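Uncharacterized protein conserved in bacteria (Cupriavidus necator, PDB 5DMH) catalyses the ATP-dependent phosphorylation of 3-oxo-tetronate to 3-oxo-tetronate 4-phosphate. Local coordinates at residues R383-T395 and D442-H454. Numbering follows the deposited sequence. Where two conformers were deposited one is given.
With ADP (adenosine-5'-diphosphate), chain C.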
loop_
_atom_site.group_PDB
_atom_site.type_symbol
_atom_site.label_atom_id
_atom_site.label_comp_id
_atom_site.label_asym_id
_atom_site.label_seq_id
_atom_site.Cartn_x
_atom_site.Cartn_y
_atom_site.Cartn_z
ATOM N N ARG A 383 21.073 16.918 3.225
ATOM C CA ARG A 383 21.854 17.609 2.196
ATOM C C ARG A 383 21.005 18.447 1.238
ATOM O O ARG A 383 21.543 19.007 0.285
ATOM C CB ARG A 383 22.722 16.615 1.415
ATOM C CG ARG A 383 23.862 16.066 2.248
ATOM C CD ARG A 383 24.606 14.931 1.568
ATOM N NE ARG A 383 25.283 14.110 2.573
ATOM C CZ ARG A 383 26.416 13.448 2.372
ATOM N NH1 ARG A 383 27.030 13.494 1.199
ATOM N NH2 ARG A 383 26.948 12.740 3.357
ATOM N N GLY A 384 19.692 18.510 1.475
ATOM C CA GLY A 384 18.810 19.404 0.735
ATOM C C GLY A 384 17.939 18.730 -0.335
ATOM O O GLY A 384 17.253 19.413 -1.095
ATOM N N THR A 385 17.964 17.409 -0.397
ATOM C CA THR A 385 17.177 16.683 -1.397
ATOM C C THR A 385 15.700 16.877 -1.062
ATOM O O THR A 385 15.328 16.821 0.111
ATOM C CB THR A 385 17.582 15.186 -1.448
ATOM O OG1 THR A 385 18.938 15.090 -1.921
ATOM C CG2 THR A 385 16.670 14.395 -2.382
ATOM N N ARG A 386 14.881 17.156 -2.082
ATOM C CA ARG A 386 13.480 17.519 -1.875
ATOM C C ARG A 386 12.510 16.542 -2.555
ATOM O O ARG A 386 11.336 16.498 -2.194
ATOM C CB ARG A 386 13.210 18.930 -2.391
ATOM C CG ARG A 386 14.028 20.003 -1.691
ATOM C CD ARG A 386 13.454 20.334 -0.330
ATOM N NE ARG A 386 12.104 20.886 -0.458
ATOM C CZ ARG A 386 11.835 22.134 -0.823
ATOM N NH1 ARG A 386 12.820 22.983 -1.083
ATOM N NH2 ARG A 386 10.575 22.539 -0.920
ATOM N N ARG A 387 12.985 15.801 -3.558
ATOM C CA ARG A 387 12.110 14.859 -4.295
ATOM C C ARG A 387 12.618 13.435 -4.124
ATOM O O ARG A 387 13.778 13.148 -4.402
ATOM C CB ARG A 387 12.037 15.198 -5.798
ATOM C CG ARG A 387 11.489 16.598 -6.129
ATOM C CD ARG A 387 11.556 16.897 -7.628
ATOM N NE ARG A 387 12.935 17.062 -8.059
ATOM C CZ ARG A 387 13.464 16.633 -9.202
ATOM N NH1 ARG A 387 14.751 16.860 -9.443
ATOM N NH2 ARG A 387 12.745 15.991 -10.104
ATOM N N PHE A 388 11.731 12.558 -3.665
ATOM C CA PHE A 388 12.061 11.163 -3.407
ATOM C C PHE A 388 11.083 10.242 -4.088
ATOM O O PHE A 388 9.875 10.264 -3.778
ATOM C CB PHE A 388 12.006 10.902 -1.898
ATOM C CG PHE A 388 12.939 11.746 -1.091
ATOM C CD1 PHE A 388 12.630 13.068 -0.800
ATOM C CD2 PHE A 388 14.113 11.209 -0.574
ATOM C CE1 PHE A 388 13.490 13.838 -0.031
ATOM C CE2 PHE A 388 14.959 11.980 0.186
ATOM C CZ PHE A 388 14.661 13.283 0.452
ATOM N N VAL A 389 11.598 9.406 -4.993
ATOM C CA VAL A 389 10.837 8.311 -5.604
ATOM C C VAL A 389 11.332 7.003 -5.002
ATOM O O VAL A 389 12.508 6.697 -5.076
ATOM C CB VAL A 389 11.053 8.268 -7.136
ATOM C CG1 VAL A 389 10.298 7.101 -7.751
ATOM C CG2 VAL A 389 10.638 9.590 -7.764
ATOM N N VAL A 390 10.426 6.271 -4.364
ATOM C CA VAL A 390 10.745 5.057 -3.648
ATOM C C VAL A 390 9.955 3.891 -4.233
ATOM O O VAL A 390 8.737 3.950 -4.320
ATOM C CB VAL A 390 10.436 5.178 -2.147
ATOM C CG1 VAL A 390 10.981 3.961 -1.405
ATOM C CG2 VAL A 390 10.988 6.479 -1.544
ATOM N N ALA A 391 10.655 2.836 -4.608
ATOM C CA ALA A 391 10.038 1.647 -5.168
ATOM C C ALA A 391 10.004 0.561 -4.120
ATOM O O ALA A 391 11.063 0.135 -3.643
ATOM C CB ALA A 391 10.813 1.180 -6.398
ATOM N N GLY A 392 8.794 0.141 -3.726
ATOM C CA GLY A 392 8.640 -0.915 -2.753
ATOM C C GLY A 392 7.861 -0.467 -1.514
ATOM O O GLY A 392 8.072 0.621 -0.977
ATOM N N GLY A 393 6.944 -1.314 -1.075
ATOM C CA GLY A 393 6.114 -1.025 0.099
ATOM C C GLY A 393 6.870 -0.898 1.418
ATOM O O GLY A 393 6.858 0.161 2.099
ATOM N N GLU A 394 7.530 -1.986 1.802
ATOM C CA GLU A 394 8.367 -1.985 2.994
ATOM C C GLU A 394 9.469 -0.958 2.841
ATOM O O GLU A 394 9.858 -0.295 3.801
ATOM C CB GLU A 394 9.001 -3.355 3.222
ATOM C CG GLU A 394 8.003 -4.471 3.400
ATOM C CD GLU A 394 7.113 -4.295 4.612
ATOM O OE1 GLU A 394 7.602 -3.828 5.657
ATOM O OE2 GLU A 394 5.927 -4.618 4.501
ATOM N N THR A 395 9.995 -0.854 1.630
ATOM C CA THR A 395 11.069 0.073 1.388
ATOM C C THR A 395 10.570 1.491 1.725
ATOM O O THR A 395 11.264 2.278 2.378
ATOM C CB THR A 395 11.610 -0.005 -0.073
ATOM O OG1 THR A 395 12.113 -1.321 -0.336
ATOM C CG2 THR A 395 12.745 1.019 -0.294
ATOM N N ASP A 442 8.781 3.309 -17.614
ATOM C CA ASP A 442 9.350 4.642 -17.535
ATOM C C ASP A 442 9.004 5.389 -16.246
ATOM O O ASP A 442 9.211 6.599 -16.152
ATOM C CB ASP A 442 8.901 5.445 -18.747
ATOM C CG ASP A 442 9.503 4.913 -20.048
ATOM O OD1 ASP A 442 10.694 4.540 -20.044
ATOM O OD2 ASP A 442 8.786 4.841 -21.058
ATOM N N PHE A 443 8.499 4.665 -15.251
ATOM C CA PHE A 443 7.936 5.287 -14.076
ATOM C C PHE A 443 8.908 6.210 -13.306
ATOM O O PHE A 443 8.503 7.252 -12.844
ATOM C CB PHE A 443 7.393 4.242 -13.126
ATOM C CG PHE A 443 6.870 4.824 -11.858
ATOM C CD1 PHE A 443 5.577 5.288 -11.782
ATOM C CD2 PHE A 443 7.701 4.933 -10.732
ATOM C CE1 PHE A 443 5.104 5.832 -10.582
ATOM C CE2 PHE A 443 7.248 5.494 -9.571
ATOM C CZ PHE A 443 5.955 5.941 -9.481
ATOM N N PHE A 444 10.177 5.832 -13.183
ATOM C CA PHE A 444 11.082 6.603 -12.346
ATOM C C PHE A 444 11.176 8.044 -12.878
ATOM O O PHE A 444 11.097 9.014 -12.110
ATOM C CB PHE A 444 12.479 5.972 -12.302
ATOM C CG PHE A 444 12.569 4.661 -11.572
ATOM C CD1 PHE A 444 11.592 4.229 -10.665
ATOM C CD2 PHE A 444 13.671 3.859 -11.767
ATOM C CE1 PHE A 444 11.743 3.045 -10.011
ATOM C CE2 PHE A 444 13.812 2.680 -11.112
ATOM C CZ PHE A 444 12.845 2.262 -10.219
ATOM N N ASP A 445 11.351 8.187 -14.192
ATOM C CA ASP A 445 11.404 9.508 -14.827
ATOM C C ASP A 445 10.075 10.227 -14.780
ATOM O O ASP A 445 10.017 11.418 -14.486
ATOM C CB ASP A 445 11.903 9.420 -16.287
ATOM C CG ASP A 445 12.015 10.783 -16.936
ATOM O OD1 ASP A 445 12.852 11.588 -16.489
ATOM O OD2 ASP A 445 11.268 11.074 -17.880
ATOM N N GLU A 446 9.003 9.504 -15.092
ATOM C CA GLU A 446 7.666 10.071 -14.996
ATOM C C GLU A 446 7.400 10.658 -13.610
ATOM O O GLU A 446 6.903 11.786 -13.487
ATOM C CB GLU A 446 6.614 9.017 -15.336
ATOM C CG GLU A 446 6.596 8.645 -16.806
ATOM C CD GLU A 446 5.714 7.442 -17.092
ATOM O OE1 GLU A 446 5.872 6.393 -16.431
ATOM O OE2 GLU A 446 4.845 7.553 -17.963
ATOM N N ALA A 447 7.753 9.902 -12.584
ATOM C CA ALA A 447 7.539 10.322 -11.193
ATOM C C ALA A 447 8.392 11.545 -10.821
ATOM O O ALA A 447 7.873 12.548 -10.299
ATOM C CB ALA A 447 7.831 9.161 -10.268
ATOM N N LEU A 448 9.680 11.492 -11.149
ATOM C CA LEU A 448 10.580 12.587 -10.819
ATOM C C LEU A 448 10.057 13.888 -11.409
ATOM O O LEU A 448 10.066 14.930 -10.749
ATOM C CB LEU A 448 11.987 12.312 -11.349
ATOM C CG LEU A 448 12.819 11.406 -10.457
ATOM C CD1 LEU A 448 14.031 10.979 -11.231
ATOM C CD2 LEU A 448 13.228 12.147 -9.161
ATOM N N ARG A 449 9.625 13.832 -12.667
ATOM C CA ARG A 449 9.096 15.010 -13.354
ATOM C C ARG A 449 7.785 15.516 -12.777
ATOM O O ARG A 449 7.572 16.717 -12.677
ATOM C CB ARG A 449 8.908 14.732 -14.858
ATOM C CG ARG A 449 10.208 14.651 -15.622
ATOM C CD ARG A 449 9.985 14.318 -17.092
ATOM N NE ARG A 449 11.238 14.327 -17.835
ATOM C CZ ARG A 449 11.853 15.432 -18.265
ATOM N NH1 ARG A 449 11.336 16.634 -18.026
ATOM N NH2 ARG A 449 12.995 15.338 -18.935
ATOM N N GLN A 450 6.880 14.612 -12.424
ATOM C CA GLN A 450 5.625 15.060 -11.869
ATOM C C GLN A 450 5.813 15.676 -10.471
ATOM O O GLN A 450 5.105 16.603 -10.105
ATOM C CB GLN A 450 4.611 13.921 -11.825
ATOM C CG GLN A 450 3.214 14.460 -11.664
ATOM C CD GLN A 450 2.155 13.408 -11.840
ATOM O OE1 GLN A 450 2.185 12.622 -12.793
ATOM N NE2 GLN A 450 1.207 13.380 -10.914
ATOM N N LEU A 451 6.784 15.170 -9.708
ATOM C CA LEU A 451 7.060 15.687 -8.365
ATOM C C LEU A 451 7.560 17.141 -8.427
ATOM O O LEU A 451 7.287 17.955 -7.534
ATOM C CB LEU A 451 8.068 14.783 -7.644
ATOM C CG LEU A 451 7.646 13.389 -7.196
ATOM C CD1 LEU A 451 8.746 12.775 -6.336
ATOM C CD2 LEU A 451 6.328 13.406 -6.430
ATOM N N GLY A 452 8.280 17.487 -9.485
ATOM C CA GLY A 452 8.723 18.858 -9.630
ATOM C C GLY A 452 9.945 19.027 -10.502
ATOM O O GLY A 452 10.461 18.067 -11.082
ATOM N N GLY A 453 10.406 20.270 -10.587
ATOM C CA GLY A 453 11.553 20.613 -11.407
ATOM C C GLY A 453 12.903 20.333 -10.769
ATOM O O GLY A 453 13.011 19.960 -9.598
ATOM N N HIS A 454 13.941 20.568 -11.557
ATOM C CA HIS A 454 15.302 20.161 -11.233
ATOM C C HIS A 454 15.924 20.908 -10.054
ATOM O O HIS A 454 16.869 20.410 -9.424
ATOM C CB HIS A 454 16.172 20.276 -12.498
ATOM C CG HIS A 454 15.565 19.619 -13.711
ATOM N ND1 HIS A 454 14.456 20.123 -14.357
ATOM C CD2 HIS A 454 15.925 18.504 -14.393
ATOM C CE1 HIS A 454 14.156 19.345 -15.387
ATOM N NE2 HIS A 454 15.032 18.358 -15.431
ATOM O OXT HIS A 454 15.505 22.014 -9.690
HETATM P PB ADP C . 7.275 -4.741 -2.941
HETATM O O1B ADP C . 6.483 -3.439 -2.987
HETATM O O2B ADP C . 7.765 -5.139 -4.323
HETATM O O3B ADP C . 6.570 -5.856 -2.183
HETATM P PA ADP C . 9.008 -4.201 -0.644
HETATM O O1A ADP C . 9.977 -3.093 -0.512
HETATM O O2A ADP C . 7.735 -4.231 0.131
HETATM O O3A ADP C . 8.698 -4.381 -2.233
HETATM O "O5'" ADP C . 9.690 -5.605 -0.272
HETATM C "C5'" ADP C . 10.892 -6.043 -0.889
HETATM C "C4'" ADP C . 11.770 -6.708 0.168
HETATM O "O4'" ADP C . 12.794 -7.454 -0.470
HETATM C "C3'" ADP C . 12.459 -5.681 1.057
HETATM O "O3'" ADP C . 12.577 -6.162 2.410
HETATM C "C2'" ADP C . 13.805 -5.564 0.415
HETATM O "O2'" ADP C . 14.772 -4.988 1.268
HETATM C "C1'" ADP C . 14.049 -7.001 0.022
HETATM N N9 ADP C . 15.079 -7.072 -1.009
HETATM C C8 ADP C . 15.227 -6.250 -2.077
HETATM N N7 ADP C . 16.306 -6.590 -2.796
HETATM C C5 ADP C . 16.861 -7.653 -2.167
HETATM C C6 ADP C . 18.043 -8.484 -2.393
HETATM N N6 ADP C . 18.796 -8.222 -3.481
HETATM N N1 ADP C . 18.281 -9.495 -1.535
HETATM C C2 ADP C . 17.487 -9.744 -0.472
HETATM N N3 ADP C . 16.388 -9.013 -0.174
HETATM C C4 ADP C . 16.055 -7.964 -0.984
#
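R387 reaches from strand 387-391 across the C-terminal end of helix 443-451, touching L451 and the backbone of G452 and G453. CB meets L451 CD1 at 4.1 Å, and CG and CD then pass obliquely by L451 CB, CD also reaching the backbone N and O of G452. Beyond CD the chain bends (chi3 -70°), which carries the guanidinium over the last helical turn. NE lies 3.3 Å from G453 O, at an angle too poor for a hydrogen bond. NH2, near G452 O without bonding it, donates to L448 O at 3.0 Å in a somewhat bent bond. The L448 oxygen lies in the guanidinium plane, yet the donor stands 56° out of the carbonyl plane, so the bond does not follow a lone pair. G453 O sits over one guanidinium face, and L448 CD2 covers the opposite one. NH1 turns to H454 CA and is hydrogen-bonded to G286 O, just before strand 288-292.

Further along the strand, V389 supplies the apolar centre. With CG1 anti to the backbone N, CG1 meets F443 CE2 obliquely at 3.9 Å and A447 CB, while CG2 also lies against A447 CB, at 3.8 Å, and touches L448 CD2 and L451 CD1. A391 CB ends the row at the edge of the F444 ring. F444 also touches Q302 and W306 of helix 297-308.

The axes approach to 8.6 Å. They run nearly antiparallel, at 150°: a helix laid against a strand whose neighbours, 430-434 and 288-292, run parallel to it, as in an alpha/beta nucleotide-binding domain. The strand leads into G392, at the N-cap position of helix 393-403, where the backbone N atoms of G393, E394 and T395 bind the ADP phosphates.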